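Local coordinates for protein A-adding tRNA nucleotidyltransferase (Aquifex aeolicus, PDB 4WBY) that adds the terminal adenosine to tRNAs ending in CC, using ATP and magnesium, and so completes the CCA end, at residues 163-172 with 205-216; 189-199 with 228-236. All blocks are in the same frame, centred on the assembly; numbering follows the deposited sequence.

Contact 1 of 2, residues 163-172 with 205-216. With SO4 (sulfate ion), chain D.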
# COMPACT_ATOMS: atom_id res chain seq x y z
N ASP A 163 -0.79 0.58 -20.96
CA ASP A 163 -1.42 0.69 -19.65
C ASP A 163 -0.71 1.75 -18.81
O ASP A 163 0.23 1.44 -18.07
CB ASP A 163 -1.41 -0.65 -18.91
CG ASP A 163 -2.22 -0.61 -17.63
OD1 ASP A 163 -2.81 0.46 -17.33
OD2 ASP A 163 -2.28 -1.64 -16.92
N PRO A 164 -1.18 3.00 -18.92
CA PRO A 164 -0.50 4.09 -18.21
C PRO A 164 -0.52 3.97 -16.68
O PRO A 164 0.28 4.63 -16.04
CB PRO A 164 -1.26 5.34 -18.67
CG PRO A 164 -1.83 4.97 -20.01
CD PRO A 164 -2.15 3.50 -19.91
N VAL A 165 -1.40 3.14 -16.11
CA VAL A 165 -1.34 2.92 -14.67
C VAL A 165 0.02 2.34 -14.26
O VAL A 165 0.48 2.54 -13.13
CB VAL A 165 -2.46 1.99 -14.20
CG1 VAL A 165 -2.48 1.90 -12.68
CG2 VAL A 165 -3.80 2.52 -14.70
N ARG A 166 0.69 1.67 -15.19
CA ARG A 166 2.02 1.15 -14.90
C ARG A 166 3.04 2.24 -14.61
O ARG A 166 4.07 1.96 -14.00
CB ARG A 166 2.53 0.28 -16.06
CG ARG A 166 1.75 -1.01 -16.22
CD ARG A 166 2.22 -1.74 -17.46
NE ARG A 166 1.49 -2.98 -17.64
CZ ARG A 166 1.24 -3.53 -18.83
NH1 ARG A 166 1.66 -2.94 -19.95
NH2 ARG A 166 0.56 -4.66 -18.90
N ILE A 167 2.77 3.46 -15.05
CA ILE A 167 3.62 4.60 -14.69
C ILE A 167 3.69 4.73 -13.16
O ILE A 167 4.78 4.83 -12.58
CB ILE A 167 3.09 5.92 -15.29
CG1 ILE A 167 3.18 5.88 -16.83
CG2 ILE A 167 3.81 7.14 -14.71
CD1 ILE A 167 2.36 6.97 -17.50
N LEU A 168 2.53 4.72 -12.52
CA LEU A 168 2.49 4.80 -11.07
C LEU A 168 3.05 3.53 -10.42
O LEU A 168 3.77 3.61 -9.42
CB LEU A 168 1.05 5.06 -10.57
CG LEU A 168 0.39 6.38 -10.97
CD1 LEU A 168 -0.97 6.49 -10.30
CD2 LEU A 168 1.26 7.59 -10.64
N ARG A 169 2.72 2.37 -10.99
CA ARG A 169 3.20 1.10 -10.42
C ARG A 169 4.72 1.04 -10.43
O ARG A 169 5.33 0.55 -9.48
CB ARG A 169 2.63 -0.09 -11.18
CG ARG A 169 1.13 -0.26 -11.06
CD ARG A 169 0.64 -1.49 -11.83
NE ARG A 169 1.31 -2.72 -11.43
CZ ARG A 169 0.87 -3.54 -10.48
NH1 ARG A 169 -0.25 -3.27 -9.82
NH2 ARG A 169 1.55 -4.65 -10.20
N ALA A 170 5.34 1.53 -11.51
CA ALA A 170 6.80 1.53 -11.61
C ALA A 170 7.42 2.26 -10.43
O ALA A 170 8.42 1.83 -9.86
CB ALA A 170 7.26 2.16 -12.91
N LEU A 171 6.80 3.38 -10.07
CA LEU A 171 7.34 4.22 -9.01
C LEU A 171 7.07 3.59 -7.64
O LEU A 171 7.89 3.72 -6.73
CB LEU A 171 6.74 5.63 -9.11
CG LEU A 171 6.96 6.29 -10.48
CD1 LEU A 171 6.45 7.73 -10.49
CD2 LEU A 171 8.43 6.21 -10.90
N ARG A 172 5.95 2.88 -7.50
CA ARG A 172 5.70 2.15 -6.26
C ARG A 172 6.77 1.07 -6.03
O ARG A 172 7.33 0.98 -4.94
CB ARG A 172 4.31 1.51 -6.24
CG ARG A 172 4.10 0.57 -5.05
CD ARG A 172 2.62 0.34 -4.74
NE ARG A 172 1.87 -0.25 -5.85
CZ ARG A 172 1.72 -1.55 -6.05
NH1 ARG A 172 2.28 -2.43 -5.24
NH2 ARG A 172 0.99 -1.98 -7.08
N ARG A 205 -8.68 3.05 -11.94
CA ARG A 205 -7.47 2.25 -11.82
C ARG A 205 -6.29 3.08 -11.30
O ARG A 205 -5.46 2.58 -10.55
CB ARG A 205 -7.14 1.58 -13.16
CG ARG A 205 -8.17 0.53 -13.52
CD ARG A 205 -7.79 -0.30 -14.73
NE ARG A 205 -6.56 -1.06 -14.52
CZ ARG A 205 -5.47 -0.94 -15.26
NH1 ARG A 205 -5.45 -0.09 -16.28
NH2 ARG A 205 -4.40 -1.67 -14.99
N LEU A 206 -6.23 4.35 -11.69
CA LEU A 206 -5.21 5.25 -11.12
C LEU A 206 -5.41 5.42 -9.62
O LEU A 206 -4.46 5.35 -8.84
CB LEU A 206 -5.23 6.62 -11.80
CG LEU A 206 -4.80 6.67 -13.27
CD1 LEU A 206 -4.87 8.10 -13.79
CD2 LEU A 206 -3.40 6.09 -13.43
N ILE A 207 -6.65 5.66 -9.23
CA ILE A 207 -6.98 5.86 -7.82
C ILE A 207 -6.64 4.60 -7.02
O ILE A 207 -6.05 4.69 -5.93
CB ILE A 207 -8.48 6.22 -7.63
CG1 ILE A 207 -8.72 7.73 -7.83
CG2 ILE A 207 -8.97 5.86 -6.23
CD1 ILE A 207 -8.10 8.35 -9.04
N ASN A 208 -6.96 3.43 -7.56
CA ASN A 208 -6.65 2.18 -6.88
C ASN A 208 -5.15 2.02 -6.66
O ASN A 208 -4.71 1.51 -5.63
CB ASN A 208 -7.18 0.97 -7.65
CG ASN A 208 -8.69 0.84 -7.57
OD1 ASN A 208 -9.32 1.41 -6.68
ND2 ASN A 208 -9.27 0.09 -8.50
N GLU A 209 -4.36 2.47 -7.63
CA GLU A 209 -2.91 2.34 -7.50
C GLU A 209 -2.36 3.31 -6.45
O GLU A 209 -1.45 2.96 -5.70
CB GLU A 209 -2.25 2.54 -8.87
CG GLU A 209 -0.73 2.61 -8.85
CD GLU A 209 -0.05 1.43 -8.17
OE1 GLU A 209 -0.58 0.30 -8.18
OE2 GLU A 209 1.04 1.64 -7.63
N ILE A 210 -2.94 4.51 -6.36
CA ILE A 210 -2.50 5.44 -5.31
C ILE A 210 -2.84 4.87 -3.93
O ILE A 210 -2.07 5.01 -2.98
CB ILE A 210 -3.11 6.84 -5.49
CG1 ILE A 210 -2.65 7.44 -6.82
CG2 ILE A 210 -2.71 7.75 -4.34
CD1 ILE A 210 -3.28 8.79 -7.16
N LYS A 211 -4.00 4.21 -3.84
CA LYS A 211 -4.39 3.57 -2.58
C LYS A 211 -3.40 2.48 -2.20
O LYS A 211 -3.10 2.31 -1.02
CB LYS A 211 -5.82 3.01 -2.69
CG LYS A 211 -6.89 4.11 -2.81
CD LYS A 211 -8.23 3.59 -3.29
CE LYS A 211 -8.86 2.67 -2.27
NZ LYS A 211 -10.21 2.23 -2.72
N LEU A 212 -2.87 1.76 -3.18
CA LEU A 212 -1.84 0.76 -2.88
C LEU A 212 -0.55 1.42 -2.42
O LEU A 212 0.10 0.94 -1.48
CB LEU A 212 -1.58 -0.14 -4.10
CG LEU A 212 -2.73 -1.09 -4.44
CD1 LEU A 212 -2.41 -1.93 -5.67
CD2 LEU A 212 -3.08 -2.00 -3.27
N ALA A 213 -0.17 2.52 -3.06
CA ALA A 213 1.06 3.20 -2.69
C ALA A 213 1.02 3.71 -1.24
O ALA A 213 2.03 3.61 -0.53
CB ALA A 213 1.34 4.36 -3.64
N LEU A 214 -0.12 4.22 -0.80
CA LEU A 214 -0.16 4.85 0.52
C LEU A 214 -0.05 3.79 1.63
O LEU A 214 0.26 4.13 2.77
CB LEU A 214 -1.42 5.72 0.68
CG LEU A 214 -2.83 5.19 0.91
CD1 LEU A 214 -3.08 4.77 2.36
CD2 LEU A 214 -3.84 6.26 0.49
N ARG A 215 -0.26 2.52 1.30
CA ARG A 215 -0.06 1.42 2.25
C ARG A 215 1.42 1.06 2.45
O ARG A 215 1.77 0.37 3.40
CB ARG A 215 -0.83 0.18 1.77
CG ARG A 215 -2.35 0.38 1.73
CD ARG A 215 -3.08 -0.56 0.76
NE ARG A 215 -2.83 -1.97 1.02
CZ ARG A 215 -3.57 -2.96 0.52
NH1 ARG A 215 -4.62 -2.70 -0.25
NH2 ARG A 215 -3.27 -4.22 0.81
N GLU A 216 2.29 1.53 1.55
CA GLU A 216 3.70 1.12 1.56
C GLU A 216 4.50 1.76 2.71
O GLU A 216 4.34 2.95 2.99
CB GLU A 216 4.37 1.49 0.24
CG GLU A 216 3.78 0.82 -1.00
CD GLU A 216 4.26 -0.60 -1.21
OE1 GLU A 216 5.37 -0.93 -0.75
OE2 GLU A 216 3.52 -1.37 -1.86
S SO4 D . 2.38 -6.65 -5.35
O1 SO4 D . 3.09 -7.51 -6.31
O2 SO4 D . 3.29 -6.35 -4.26
O3 SO4 D . 1.92 -5.41 -5.99
O4 SO4 D . 1.24 -7.39 -4.83
O HOH W 1 2.17 4.05 -7.16
O HOH W 2 -2.27 -1.14 -9.67

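Contact 2 of 2, residues 189-199 with 228-236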
# COMPACT_ATOMS: atom_id res chain seq x y z
N LEU A 189 8.68 6.33 -19.53
CA LEU A 189 7.77 6.83 -18.50
C LEU A 189 7.60 8.34 -18.64
O LEU A 189 6.48 8.85 -18.63
CB LEU A 189 8.28 6.45 -17.11
CG LEU A 189 7.36 6.76 -15.92
CD1 LEU A 189 7.56 5.73 -14.79
CD2 LEU A 189 7.59 8.18 -15.39
N LYS A 190 8.71 9.05 -18.81
CA LYS A 190 8.65 10.50 -18.95
C LYS A 190 7.88 10.88 -20.21
O LYS A 190 7.10 11.84 -20.21
CB LYS A 190 10.06 11.11 -18.99
CG LYS A 190 10.80 11.00 -17.66
CD LYS A 190 12.25 11.45 -17.78
CE LYS A 190 12.37 12.92 -18.03
NZ LYS A 190 13.79 13.34 -17.89
N GLN A 191 8.09 10.14 -21.29
CA GLN A 191 7.40 10.42 -22.55
C GLN A 191 5.90 10.17 -22.42
O GLN A 191 5.10 10.96 -22.93
CB GLN A 191 8.00 9.59 -23.69
CG GLN A 191 9.36 10.14 -24.12
CD GLN A 191 10.02 9.36 -25.23
OE1 GLN A 191 9.51 8.35 -25.70
NE2 GLN A 191 11.18 9.85 -25.67
N ALA A 192 5.52 9.11 -21.72
CA ALA A 192 4.09 8.83 -21.55
C ALA A 192 3.42 9.94 -20.74
O ALA A 192 2.31 10.35 -21.06
CB ALA A 192 3.87 7.48 -20.88
N VAL A 193 4.10 10.42 -19.70
CA VAL A 193 3.55 11.53 -18.93
C VAL A 193 3.43 12.76 -19.83
O VAL A 193 2.38 13.42 -19.88
CB VAL A 193 4.41 11.85 -17.68
CG1 VAL A 193 3.92 13.13 -17.01
CG2 VAL A 193 4.37 10.68 -16.70
N ASN A 194 4.49 13.06 -20.58
CA ASN A 194 4.49 14.27 -21.39
C ASN A 194 3.43 14.25 -22.49
O ASN A 194 2.86 15.29 -22.83
CB ASN A 194 5.86 14.50 -22.03
CG ASN A 194 6.09 15.95 -22.41
OD1 ASN A 194 5.99 16.32 -23.59
ND2 ASN A 194 6.41 16.77 -21.42
N LEU A 195 3.18 13.06 -23.04
CA LEU A 195 2.21 12.88 -24.11
C LEU A 195 0.76 13.02 -23.64
O LEU A 195 -0.15 13.06 -24.45
CB LEU A 195 2.39 11.51 -24.78
CG LEU A 195 3.56 11.36 -25.75
CD1 LEU A 195 3.82 9.88 -26.01
CD2 LEU A 195 3.28 12.11 -27.06
N GLY A 196 0.56 13.07 -22.32
CA GLY A 196 -0.77 13.18 -21.75
C GLY A 196 -1.42 11.85 -21.46
O GLY A 196 -2.60 11.80 -21.15
N LEU A 197 -0.67 10.76 -21.54
CA LEU A 197 -1.29 9.44 -21.46
C LEU A 197 -1.78 9.12 -20.06
O LEU A 197 -2.71 8.34 -19.88
CB LEU A 197 -0.31 8.37 -21.95
CG LEU A 197 0.23 8.62 -23.36
CD1 LEU A 197 1.08 7.45 -23.81
CD2 LEU A 197 -0.91 8.89 -24.34
N LEU A 198 -1.15 9.71 -19.06
CA LEU A 198 -1.54 9.45 -17.70
C LEU A 198 -2.84 10.18 -17.41
O LEU A 198 -3.76 9.62 -16.80
CB LEU A 198 -0.43 9.90 -16.75
CG LEU A 198 -0.54 9.59 -15.27
CD1 LEU A 198 -0.65 8.10 -15.05
CD2 LEU A 198 0.66 10.18 -14.53
N LYS A 199 -2.93 11.42 -17.88
CA LYS A 199 -4.09 12.24 -17.63
C LYS A 199 -5.36 11.60 -18.20
O LYS A 199 -6.45 11.76 -17.66
CB LYS A 199 -3.89 13.64 -18.22
CG LYS A 199 -5.06 14.58 -18.02
CD LYS A 199 -4.72 15.98 -18.51
CE LYS A 199 -3.63 16.60 -17.65
NZ LYS A 199 -4.06 16.74 -16.23
N LYS A 228 9.30 13.74 -8.74
CA LYS A 228 10.32 13.76 -9.79
C LYS A 228 9.73 13.62 -11.19
O LYS A 228 10.18 14.31 -12.12
CB LYS A 228 11.34 12.64 -9.54
CG LYS A 228 12.44 12.55 -10.59
CD LYS A 228 13.47 11.50 -10.19
CE LYS A 228 14.55 11.34 -11.25
NZ LYS A 228 15.70 10.52 -10.78
N TYR A 229 8.74 12.73 -11.34
CA TYR A 229 8.19 12.44 -12.66
C TYR A 229 6.86 13.15 -12.92
O TYR A 229 6.20 12.89 -13.94
CB TYR A 229 8.05 10.92 -12.83
CG TYR A 229 9.42 10.27 -12.85
CD1 TYR A 229 10.31 10.52 -13.89
CD2 TYR A 229 9.85 9.46 -11.80
CE1 TYR A 229 11.58 9.95 -13.91
CE2 TYR A 229 11.11 8.89 -11.81
CZ TYR A 229 11.97 9.14 -12.86
OH TYR A 229 13.23 8.57 -12.85
N ARG A 230 6.50 14.06 -12.02
CA ARG A 230 5.38 14.99 -12.22
C ARG A 230 4.05 14.29 -12.45
O ARG A 230 3.23 14.73 -13.26
CB ARG A 230 5.67 15.92 -13.40
CG ARG A 230 7.00 16.66 -13.29
CD ARG A 230 7.26 17.50 -14.52
NE ARG A 230 8.59 18.08 -14.53
CZ ARG A 230 8.89 19.28 -14.02
NH1 ARG A 230 7.93 20.01 -13.47
NH2 ARG A 230 10.13 19.73 -14.07
N VAL A 231 3.80 13.22 -11.70
CA VAL A 231 2.61 12.44 -11.99
C VAL A 231 1.33 12.97 -11.32
O VAL A 231 0.27 12.90 -11.92
CB VAL A 231 2.79 10.95 -11.61
CG1 VAL A 231 4.01 10.36 -12.32
CG2 VAL A 231 2.92 10.78 -10.13
N LEU A 232 1.43 13.52 -10.10
CA LEU A 232 0.21 13.93 -9.38
C LEU A 232 -0.47 15.12 -10.07
O LEU A 232 -1.69 15.26 -10.01
CB LEU A 232 0.51 14.28 -7.93
CG LEU A 232 0.86 13.10 -7.03
CD1 LEU A 232 1.30 13.58 -5.65
CD2 LEU A 232 -0.32 12.13 -6.92
N GLU A 233 0.33 15.94 -10.74
CA GLU A 233 -0.19 17.08 -11.49
C GLU A 233 -1.12 16.64 -12.63
O GLU A 233 -1.95 17.42 -13.10
CB GLU A 233 0.97 17.91 -12.05
CG GLU A 233 1.83 18.58 -10.96
CD GLU A 233 3.01 17.74 -10.49
OE1 GLU A 233 2.96 16.48 -10.55
OE2 GLU A 233 4.01 18.35 -10.03
N GLU A 234 -0.96 15.39 -13.07
CA GLU A 234 -1.77 14.82 -14.14
C GLU A 234 -3.07 14.21 -13.63
O GLU A 234 -3.94 13.86 -14.43
CB GLU A 234 -0.99 13.74 -14.89
CG GLU A 234 0.30 14.23 -15.51
CD GLU A 234 0.05 15.29 -16.54
OE1 GLU A 234 -0.57 14.96 -17.58
OE2 GLU A 234 0.45 16.45 -16.30
N ILE A 235 -3.17 14.05 -12.32
CA ILE A 235 -4.25 13.27 -11.73
C ILE A 235 -5.15 14.10 -10.82
O ILE A 235 -6.38 14.04 -10.91
CB ILE A 235 -3.69 12.08 -10.92
CG1 ILE A 235 -2.84 11.20 -11.83
CG2 ILE A 235 -4.83 11.27 -10.31
CD1 ILE A 235 -2.12 10.09 -11.09
N ILE A 236 -4.55 14.89 -9.94
CA ILE A 236 -5.33 15.67 -8.99
C ILE A 236 -5.47 17.10 -9.51
O ILE A 236 -4.50 17.85 -9.54
CB ILE A 236 -4.69 15.67 -7.59
CG1 ILE A 236 -4.50 14.22 -7.11
CG2 ILE A 236 -5.55 16.46 -6.60
CD1 ILE A 236 -3.74 14.10 -5.81
O HOH W 3 0.01 12.51 -18.65
O HOH W 4 -5.09 11.22 -14.67
O HOH W 5 -6.53 13.48 -14.70

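Contact 1 of 2, residues 163-172 with 205-216
E209 and R172 meet with their flat groups nearly coplanar, 29° apart, where two almost parallel helices run side by side. The guanidinium grips side-on: R172 NE gives a nearly straight bond to E209 OE2 (2.7 Å) and R172 NH2 one to E209 OE1 (3.0 Å), the latter on the syn lone pair. E209 reaches this position with CG anti to its backbone N (chi1 172°) and a bend at chi2, its side chain set as a knob among V165, L168, R169 and R172. A water bridges E209 OE2 to L168 O, and another joins E209 OE1 to R169 NH1, so each oxygen accepts two hydrogen bonds. L212 packs over one face of the R172 guanidinium, while R172 NH1 points at O3 of a sulfate (3.1 Å) that R176 and R35 also bind. R169 turns its NE to D119, and E216 pairs chiefly with R176.

At the other end D163 and R205 approach from opposite directions, carboxylate and guanidinium 37° apart. R205 holds end-on, NH2 to D163 OD2 at 2.9 Å and NH1 to D163 OD1, whose opposite face takes the capping bond from V165 N. D163 to R172 and R205 belong to the ATP-binding site. Between the two ion pairs V165 CG2 touches L206 CD2 at 3.8 Å. Helix 183-194 packs against I167 and L171, and helix 219-228 lies against L171 and A213.

Contact 2 of 2, residues 189-199 with 228-236
Two Schellman motifs, each at the end of a helix, frame this contact: G196, at positive phi, closes helix 183-194, and R230, also at positive phi, closes helix 219-228. The contact joins the last turns of the first helix and the residues after it to the loop that leaves the second.

Y229 lies against the helix 183-194 side. K190 CG comes to the edge of its ring, 3.8 Å from Y229 CD1, the two side chains crossing at about a right angle. L189 CD2 approaches the same ring obliquely and touches Y229 CG, also at 3.8 Å. Over the centre of one ring face lies CG of the preceding residue, K228, and the phenol OH is hydrogen-bonded to E186.

Further along, L198 directs CD2 at V231 CB (3.7 Å) and also packs on CB of E234; its CG stands anti to the backbone N (chi1 -173°), which turns the branch toward the loop. V193 CG1 lies against the aliphatic part of E234, 4.1 Å from E234 CG.

E234 is bent at chi2 (-62°), and E234 OE1 accepts a hydrogen bond from a water at 2.7 Å. That water also donates to V193 O and accepts from K199 N, so it ties the carboxylate to the backbone on both sides of the G196 turn. The bent chain of K199 crosses E234 at about a right angle. K199 NZ makes a weak hydrogen bond to E234 O (3.4 Å) but stays 4.1 Å from E234 OE1, too far for an ion pair.

Beneath this lie neighbouring helices: L189 and A192 pack on F160 of helix 159-162 and I167 of helix 165-177, V231 rests on Y226 of helix 219-228, and R203 of helix 203-214 hydrogen-bonds to I235 O.

Contacts 1 and 2 have centres 13 Å apart and touch through packing at four places. L168 CD2 meets V231 CG2 at 3.6 Å and L171 CD2 meets Y229 CD2 at 3.7 Å, so helix 165-177 lies against the loop of residues 228-236. Two further touches run to the segment 189-199: P164 CG to L197 O and L206 CD1 to L198 O, each 3.5 Å. The segments alternate along the chain, which interleaves the two contacts. Contact 1 carries part of the ATP-binding site, D163 to R172 and R205, and a sulfate, probably from the crystallisation liquor, sits at R172; V231 of contact 2 packs on L168, itself one of the ATP-binding residues.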